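Gdp-l-fucose synthetase (Naegleria fowleri, PDB 6AQZ) binds NADP and probably catalyses the NADPH-dependent final step of GDP-L-fucose synthesis from a GDP-4-keto-6-deoxymannose precursor. Local coordinates at residues V121-S126 with S182-S187; L168-N173 with Q255-I260; L211-Y216 with Q330-N335. All coordinates share one frame; numbering follows the deposited sequence.

Interaction 1. Residues V121-S126 with S182-S187; sequences VKKTIS and SCLFTS
Thr-124 and Phe-185 share the same first torsion: Thr-124 OG1 (chi1 -68°) and Phe-185 CG (chi1 -69°) each stand anti to their own carbonyl carbon, and this lays the threonine alongside the ring. Thr-124 CB approaches at a slant and comes 3.9 Å from Phe-185 CD2. Helix 98-118 covers this face of the sheet through Leu-113 and Cys-116. On the reverse face, Lys-123 runs beside Leu-184, its CE 4.1 Å from Leu-184 CD2, and Ile-125 runs beside Thr-186. The polar ends of Lys-123 and Thr-186 turn to the last turn of helix 240-253 and the loop after it: Lys-123 NZ donates to the carbonyls of Met-251 and Tyr-254, while Thr-186 OG1 bonds to Ser-256 O.

Strands 123-127 and 184-194 are parallel neighbours in the Rossmann-type sheet, joined through helix 156-179 as a beta-alpha-beta crossover. Leu-184 N gives its hydrogen to Lys-122 O at 2.8 Å, and Thr-124 N returns one to Leu-184 O at 2.9 Å. The next, from Thr-186 N to Thr-124 O, is 3.0 Å long and nearly straight, 172° at the hydrogen. Thr-186 O then takes two donors, Ser-126 N at 3.1 Å and a water. That water also bonds to Ser-126 OG, 2.7 Å away, and sits at the edge of the Phe-185 ring, in its plane.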
# COMPACT_ATOMS: atom_id res chain seq x y z
N VAL A 121 5.33 8.87 -21.66
CA VAL A 121 6.66 8.26 -21.64
C VAL A 121 6.54 6.84 -22.18
O VAL A 121 5.61 6.11 -21.84
CB VAL A 121 7.21 8.28 -20.21
CG1 VAL A 121 8.53 7.53 -20.13
CG2 VAL A 121 7.35 9.72 -19.72
N LYS A 122 7.46 6.47 -23.07
CA LYS A 122 7.38 5.15 -23.70
C LYS A 122 7.65 4.05 -22.69
O LYS A 122 6.86 3.10 -22.57
CB LYS A 122 8.35 5.04 -24.89
CG LYS A 122 8.09 5.99 -26.06
CD LYS A 122 9.15 5.78 -27.16
CE LYS A 122 8.79 6.43 -28.49
NZ LYS A 122 8.74 7.91 -28.43
N LYS A 123 8.71 4.20 -21.90
CA LYS A 123 9.08 3.19 -20.91
C LYS A 123 9.59 3.89 -19.64
O LYS A 123 10.34 4.86 -19.72
CB LYS A 123 10.14 2.23 -21.44
CG LYS A 123 10.32 1.00 -20.57
CD LYS A 123 11.58 0.22 -20.91
CE LYS A 123 11.38 -0.69 -22.09
NZ LYS A 123 12.52 -1.65 -22.26
N THR A 124 9.13 3.41 -18.49
CA THR A 124 9.50 3.95 -17.19
C THR A 124 10.05 2.80 -16.35
O THR A 124 9.43 1.74 -16.28
CB THR A 124 8.30 4.62 -16.50
OG1 THR A 124 7.96 5.80 -17.24
CG2 THR A 124 8.58 5.00 -15.03
N ILE A 125 11.23 2.98 -15.77
CA ILE A 125 11.83 1.97 -14.93
C ILE A 125 11.98 2.56 -13.55
O ILE A 125 12.69 3.55 -13.37
CB ILE A 125 13.18 1.49 -15.45
CG1 ILE A 125 13.02 0.96 -16.86
CG2 ILE A 125 13.68 0.34 -14.60
CD1 ILE A 125 14.27 0.37 -17.37
N SER A 126 11.32 1.96 -12.57
CA SER A 126 11.37 2.40 -11.20
C SER A 126 12.23 1.41 -10.42
O SER A 126 12.60 0.35 -10.93
CB SER A 126 9.96 2.50 -10.62
OG SER A 126 9.23 3.49 -11.31
N SER A 182 1.07 3.55 -25.77
CA SER A 182 2.29 2.74 -25.78
C SER A 182 3.16 3.20 -24.60
O SER A 182 4.09 3.99 -24.74
CB SER A 182 3.02 2.87 -27.11
OG SER A 182 2.30 2.22 -28.14
N CYS A 183 2.79 2.71 -23.42
CA CYS A 183 3.48 3.04 -22.18
C CYS A 183 3.78 1.75 -21.44
O CYS A 183 2.86 0.99 -21.13
CB CYS A 183 2.64 3.95 -21.29
SG CYS A 183 2.46 5.59 -21.93
N LEU A 184 5.05 1.51 -21.16
CA LEU A 184 5.46 0.35 -20.38
C LEU A 184 6.05 0.83 -19.06
O LEU A 184 6.86 1.77 -19.03
CB LEU A 184 6.46 -0.52 -21.15
CG LEU A 184 6.91 -1.78 -20.40
CD1 LEU A 184 5.71 -2.63 -19.95
CD2 LEU A 184 7.88 -2.62 -21.23
N PHE A 185 5.62 0.19 -17.98
CA PHE A 185 6.11 0.43 -16.63
C PHE A 185 6.71 -0.87 -16.13
O PHE A 185 6.05 -1.91 -16.15
CB PHE A 185 4.98 0.89 -15.69
CG PHE A 185 4.47 2.27 -16.00
CD1 PHE A 185 3.57 2.48 -17.02
CD2 PHE A 185 4.87 3.36 -15.25
CE1 PHE A 185 3.12 3.74 -17.31
CE2 PHE A 185 4.41 4.63 -15.52
CZ PHE A 185 3.54 4.83 -16.54
N THR A 186 7.96 -0.82 -15.69
CA THR A 186 8.55 -1.98 -15.04
C THR A 186 9.50 -1.48 -13.95
O THR A 186 9.52 -0.29 -13.61
CB THR A 186 9.22 -2.90 -16.07
OG1 THR A 186 9.68 -4.08 -15.41
CG2 THR A 186 10.39 -2.19 -16.75
N SER A 187 10.27 -2.39 -13.35
CA SER A 187 11.09 -2.01 -12.22
C SER A 187 12.23 -2.99 -12.07
O SER A 187 12.18 -4.11 -12.57
CB SER A 187 10.27 -1.99 -10.93
OG SER A 187 9.91 -3.31 -10.64
O HOH W 1 7.82 1.92 -13.02

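Interaction 2. Residues L168-N173 with Q255-I260; sequences LGRWYN and QSEEPI
The guanidinium of Arg-170 turns an edge to the carboxylate of Glu-258, with Glu-258 OE1 lying in the guanidinium plane and the two flat groups 57° apart. Arg-170 NH1 reaches Glu-258 OE2 at 3.3 Å from above the carboxylate plane, making a salt bridge; the accompanying bonds from NH1 and NH2 to OE1 are weak. Pro-259 CD approaches the same guanidinium at a slant, 3.7 Å from Arg-170 NH2. A second acid shares this charge, since Arg-170 NE is paired with Asp-166, one turn earlier in the helix.

The other flat pair lies closer to parallel and its bond is straighter. The amide of Asn-173 and the carboxylate of Glu-257 are tilted by only 31°, and Asn-173 ND2 donates in its own plane to the anti lone pair of Glu-257 OE1 at 3.1 Å, with 169° at the hydrogen. Glu-257 CG sits between its own backbone N and carbonyl carbon, and beyond it the chain runs out extended to the helix. A water gives one hydrogen to Glu-257 OE1 (2.8 Å) and the other to Arg-170 O, so OE1 has two donors. Asn-173 OD1 accepts from Phe-185 N, which makes the amide a bridge between loop and sheet and fixes its rotation.

Within the loop, Ser-256 OG accepts from Glu-258 N in an ST turn. Helix 156-179 is thus pinned to the loop leading from helix 240-253 into strand 260-262, while Trp-171, directed away from that loop, packs on Trp-102 of the second subunit.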
# COMPACT_ATOMS: atom_id res chain seq x y z
N LEU A 168 1.32 0.13 -8.70
CA LEU A 168 0.85 1.25 -9.50
C LEU A 168 1.31 1.14 -10.95
O LEU A 168 0.57 1.49 -11.87
CB LEU A 168 1.32 2.57 -8.89
CG LEU A 168 0.77 3.79 -9.67
CD1 LEU A 168 -0.75 3.71 -9.83
CD2 LEU A 168 1.20 5.10 -9.01
N GLY A 169 2.53 0.62 -11.17
CA GLY A 169 3.00 0.38 -12.53
C GLY A 169 2.16 -0.66 -13.26
O GLY A 169 1.88 -0.52 -14.45
N ARG A 170 1.80 -1.74 -12.56
CA ARG A 170 0.97 -2.74 -13.21
C ARG A 170 -0.38 -2.15 -13.60
O ARG A 170 -0.87 -2.38 -14.71
CB ARG A 170 0.79 -3.94 -12.28
CG ARG A 170 2.10 -4.57 -11.83
CD ARG A 170 1.80 -5.63 -10.77
NE ARG A 170 3.02 -6.18 -10.20
CZ ARG A 170 3.59 -7.31 -10.58
NH1 ARG A 170 3.04 -8.05 -11.57
NH2 ARG A 170 4.70 -7.71 -9.96
N TRP A 171 -0.95 -1.33 -12.72
CA TRP A 171 -2.24 -0.70 -12.99
C TRP A 171 -2.13 0.31 -14.13
O TRP A 171 -3.04 0.40 -14.96
CB TRP A 171 -2.75 -0.04 -11.71
CG TRP A 171 -3.04 -1.04 -10.63
CD1 TRP A 171 -3.50 -2.32 -10.81
CD2 TRP A 171 -2.87 -0.87 -9.21
NE1 TRP A 171 -3.65 -2.94 -9.60
CE2 TRP A 171 -3.27 -2.08 -8.60
CE3 TRP A 171 -2.43 0.18 -8.40
CZ2 TRP A 171 -3.26 -2.27 -7.22
CZ3 TRP A 171 -2.40 -0.01 -7.03
CH2 TRP A 171 -2.81 -1.22 -6.45
N TYR A 172 -1.03 1.05 -14.21
CA TYR A 172 -0.88 1.96 -15.34
C TYR A 172 -0.64 1.19 -16.64
O TYR A 172 -1.03 1.68 -17.71
CB TYR A 172 0.25 2.98 -15.13
CG TYR A 172 -0.24 4.28 -14.52
CD1 TYR A 172 -1.30 4.97 -15.10
CD2 TYR A 172 0.36 4.82 -13.38
CE1 TYR A 172 -1.75 6.15 -14.56
CE2 TYR A 172 -0.09 6.00 -12.83
CZ TYR A 172 -1.13 6.66 -13.43
OH TYR A 172 -1.57 7.84 -12.88
N ASN A 173 -0.01 0.01 -16.59
CA ASN A 173 0.06 -0.81 -17.80
C ASN A 173 -1.34 -1.23 -18.24
O ASN A 173 -1.66 -1.17 -19.43
CB ASN A 173 0.94 -2.05 -17.58
CG ASN A 173 2.45 -1.69 -17.47
OD1 ASN A 173 2.92 -0.70 -18.03
ND2 ASN A 173 3.20 -2.52 -16.74
N GLN A 255 10.99 -6.06 -21.51
CA GLN A 255 9.61 -5.72 -21.82
C GLN A 255 8.62 -6.16 -20.76
O GLN A 255 7.45 -5.80 -20.85
CB GLN A 255 9.19 -6.37 -23.15
CG GLN A 255 9.75 -5.74 -24.36
CD GLN A 255 9.38 -6.48 -25.61
OE1 GLN A 255 9.15 -7.69 -25.59
NE2 GLN A 255 9.33 -5.76 -26.72
N SER A 256 9.04 -7.00 -19.83
CA SER A 256 8.13 -7.52 -18.83
C SER A 256 7.86 -6.47 -17.75
O SER A 256 8.75 -5.71 -17.36
CB SER A 256 8.74 -8.78 -18.22
OG SER A 256 8.12 -9.20 -17.03
N GLU A 257 6.63 -6.46 -17.25
CA GLU A 257 6.25 -5.63 -16.12
C GLU A 257 6.67 -6.24 -14.78
O GLU A 257 6.58 -5.56 -13.76
CB GLU A 257 4.74 -5.36 -16.14
CG GLU A 257 3.88 -6.57 -15.68
CD GLU A 257 2.36 -6.30 -15.64
OE1 GLU A 257 1.90 -5.15 -15.74
OE2 GLU A 257 1.61 -7.29 -15.53
N GLU A 258 7.12 -7.50 -14.76
CA GLU A 258 7.61 -8.10 -13.52
C GLU A 258 8.95 -7.47 -13.15
O GLU A 258 9.80 -7.28 -14.03
CB GLU A 258 7.82 -9.60 -13.68
CG GLU A 258 6.61 -10.34 -14.18
CD GLU A 258 5.44 -10.26 -13.22
OE1 GLU A 258 5.67 -10.22 -11.98
OE2 GLU A 258 4.29 -10.21 -13.71
N PRO A 259 9.19 -7.15 -11.88
CA PRO A 259 10.50 -6.62 -11.49
C PRO A 259 11.58 -7.65 -11.78
O PRO A 259 11.32 -8.85 -11.77
CB PRO A 259 10.37 -6.36 -9.99
CG PRO A 259 9.19 -7.18 -9.54
CD PRO A 259 8.27 -7.30 -10.72
N ILE A 260 12.78 -7.17 -12.10
CA ILE A 260 13.93 -8.04 -12.32
C ILE A 260 14.98 -7.67 -11.29
O ILE A 260 15.32 -6.50 -11.12
CB ILE A 260 14.48 -7.93 -13.75
CG1 ILE A 260 15.69 -8.83 -13.93
CG2 ILE A 260 14.85 -6.49 -14.13
CD1 ILE A 260 16.20 -8.88 -15.38
O HOH W 2 -0.90 -4.99 -15.74

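Interaction 3. Residues L211-Y216 with Q330-N335; sequences LMHKCY and QWFLEN
An aromatic cluster of His-213, Tyr-216 and Phe-332 joins helices 207-221 and 321-335. Phe-332 is the wedge: with CG anti to its backbone N (chi1 -171°), it reaches from one helix to the other and turns its edge to two rings at once. Toward the face of His-213 the pair is an offset edge-to-face one, planes at 80° and centroids 5.9 Å apart, with Phe-332 CZ 4.0 Å from His-213 CD2. Toward the face of Tyr-216 the planes stand at 69° and the centroids are 5.7 Å apart. The neighbouring edge atom, Phe-332 CE2, packs against Tyr-216 CB at 3.9 Å and also touches the backbone of Met-212 and His-213.

Leu-333 adds an aliphatic contact, its CD2 meeting the edge of the Tyr-216 ring, in plane, 3.8 Å from Tyr-216 CD2. No hydrogen bond crosses between the two segments. The imidazole of His-213 is nevertheless fixed in rotation, because ND1 bonds to Phe-200 O and NE2 to Tyr-336 OH. Tyr-336 also stacks on Tyr-216, and Phe-200 on Phe-332, so the cluster extends past both segments. The axes of the short helical segments come no closer than 11.4 Å, a distance spanned by the large side chains.

Met-212 packs on Ile-325 and Val-329 earlier in helix 321-335. Helix 272-283 meets both partners through Phe-283, which touches Cys-215, Phe-332 and Leu-333, and strand 225-228 lies against helix 207-221 at Leu-211 and Cys-215.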
# COMPACT_ATOMS: atom_id res chain seq x y z
N LEU A 211 31.77 1.59 6.54
CA LEU A 211 33.06 0.97 6.84
C LEU A 211 34.19 1.74 6.17
O LEU A 211 35.27 1.88 6.75
CB LEU A 211 33.06 -0.48 6.40
CG LEU A 211 32.26 -1.38 7.35
CD1 LEU A 211 32.30 -2.81 6.85
CD2 LEU A 211 32.76 -1.27 8.77
N MET A 212 33.95 2.27 4.96
CA MET A 212 34.98 3.06 4.29
C MET A 212 35.30 4.33 5.05
O MET A 212 36.47 4.67 5.24
CB MET A 212 34.55 3.41 2.87
CG MET A 212 34.70 2.27 1.91
SD MET A 212 34.26 2.72 0.23
CE MET A 212 34.48 1.12 -0.56
N HIS A 213 34.27 5.03 5.52
CA HIS A 213 34.50 6.27 6.26
C HIS A 213 35.16 5.96 7.60
O HIS A 213 36.03 6.72 8.06
CB HIS A 213 33.18 7.00 6.48
CG HIS A 213 33.35 8.43 6.89
ND1 HIS A 213 32.29 9.23 7.26
CD2 HIS A 213 34.45 9.20 7.00
CE1 HIS A 213 32.73 10.44 7.56
NE2 HIS A 213 34.05 10.44 7.42
N LYS A 214 34.77 4.85 8.22
CA LYS A 214 35.38 4.42 9.47
C LYS A 214 36.86 4.12 9.29
O LYS A 214 37.69 4.52 10.11
CB LYS A 214 34.64 3.18 10.00
CG LYS A 214 33.91 3.39 11.30
CD LYS A 214 32.50 2.88 11.23
CE LYS A 214 32.29 1.71 12.19
NZ LYS A 214 33.08 1.93 13.44
N CYS A 215 37.20 3.42 8.20
CA CYS A 215 38.59 3.09 7.94
C CYS A 215 39.40 4.36 7.69
O CYS A 215 40.55 4.48 8.12
CB CYS A 215 38.69 2.11 6.77
SG CYS A 215 40.34 1.38 6.53
N TYR A 216 38.80 5.30 6.95
CA TYR A 216 39.43 6.59 6.71
C TYR A 216 39.73 7.33 8.02
O TYR A 216 40.83 7.87 8.19
CB TYR A 216 38.53 7.44 5.81
CG TYR A 216 39.07 8.83 5.50
CD1 TYR A 216 38.80 9.90 6.35
CD2 TYR A 216 39.81 9.09 4.34
CE1 TYR A 216 39.26 11.18 6.08
CE2 TYR A 216 40.28 10.36 4.06
CZ TYR A 216 40.01 11.40 4.93
OH TYR A 216 40.47 12.67 4.66
N GLN A 330 39.49 5.04 -4.00
CA GLN A 330 40.24 6.09 -4.69
C GLN A 330 39.35 7.30 -4.94
O GLN A 330 39.79 8.44 -4.78
CB GLN A 330 40.84 5.58 -6.00
N TRP A 331 38.09 7.07 -5.32
CA TRP A 331 37.15 8.18 -5.46
C TRP A 331 36.97 8.90 -4.14
O TRP A 331 36.91 10.13 -4.09
CB TRP A 331 35.78 7.69 -5.98
CG TRP A 331 34.81 8.83 -6.10
CD1 TRP A 331 34.58 9.61 -7.20
CD2 TRP A 331 33.98 9.37 -5.06
NE1 TRP A 331 33.67 10.59 -6.91
CE2 TRP A 331 33.29 10.46 -5.60
CE3 TRP A 331 33.77 9.02 -3.73
CZ2 TRP A 331 32.38 11.21 -4.85
CZ3 TRP A 331 32.89 9.78 -2.98
CH2 TRP A 331 32.20 10.85 -3.54
N PHE A 332 36.86 8.14 -3.06
CA PHE A 332 36.61 8.71 -1.75
C PHE A 332 37.79 9.56 -1.28
O PHE A 332 37.59 10.68 -0.78
CB PHE A 332 36.31 7.58 -0.76
CG PHE A 332 35.82 8.04 0.57
CD1 PHE A 332 34.74 8.89 0.66
CD2 PHE A 332 36.41 7.58 1.73
CE1 PHE A 332 34.26 9.30 1.91
CE2 PHE A 332 35.93 7.97 2.97
CZ PHE A 332 34.86 8.83 3.06
N LEU A 333 39.01 9.08 -1.49
CA LEU A 333 40.18 9.86 -1.08
C LEU A 333 40.28 11.14 -1.88
O LEU A 333 40.53 12.21 -1.32
CB LEU A 333 41.45 9.02 -1.23
CG LEU A 333 41.51 7.84 -0.26
CD1 LEU A 333 42.61 6.86 -0.65
CD2 LEU A 333 41.72 8.35 1.15
N GLU A 334 40.05 11.07 -3.20
CA GLU A 334 40.20 12.26 -4.03
C GLU A 334 39.07 13.27 -3.82
O GLU A 334 39.26 14.44 -4.12
CB GLU A 334 40.28 11.89 -5.50
N ASN A 335 37.91 12.85 -3.29
CA ASN A 335 36.75 13.74 -3.23
C ASN A 335 36.19 13.91 -1.82
O ASN A 335 35.10 14.47 -1.67
CB ASN A 335 35.64 13.23 -4.15
CG ASN A 335 36.01 13.33 -5.61
OD1 ASN A 335 35.98 14.42 -6.18
ND2 ASN A 335 36.37 12.20 -6.22

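From the N terminus, strand 123-127 opens interaction 1, which closes at 182-187 after 55 intervening residues. Interaction 2 starts within that loop, on helix 156-179, and closes only at 255-260, so the two cross. They also touch, their centres about 8 Å apart, and together tie sheet, crossover helix and the loop before strand 260-262 into one unit. Interaction 3 opens at 211-216, inside the loop of interaction 2, and closes near the C terminus at 330-335. It therefore crosses interaction 2 but follows interaction 1 in series. Its centre lies about 36 to 38 Å from theirs, across the chain's centre, joining helices 207-221 and 321-335.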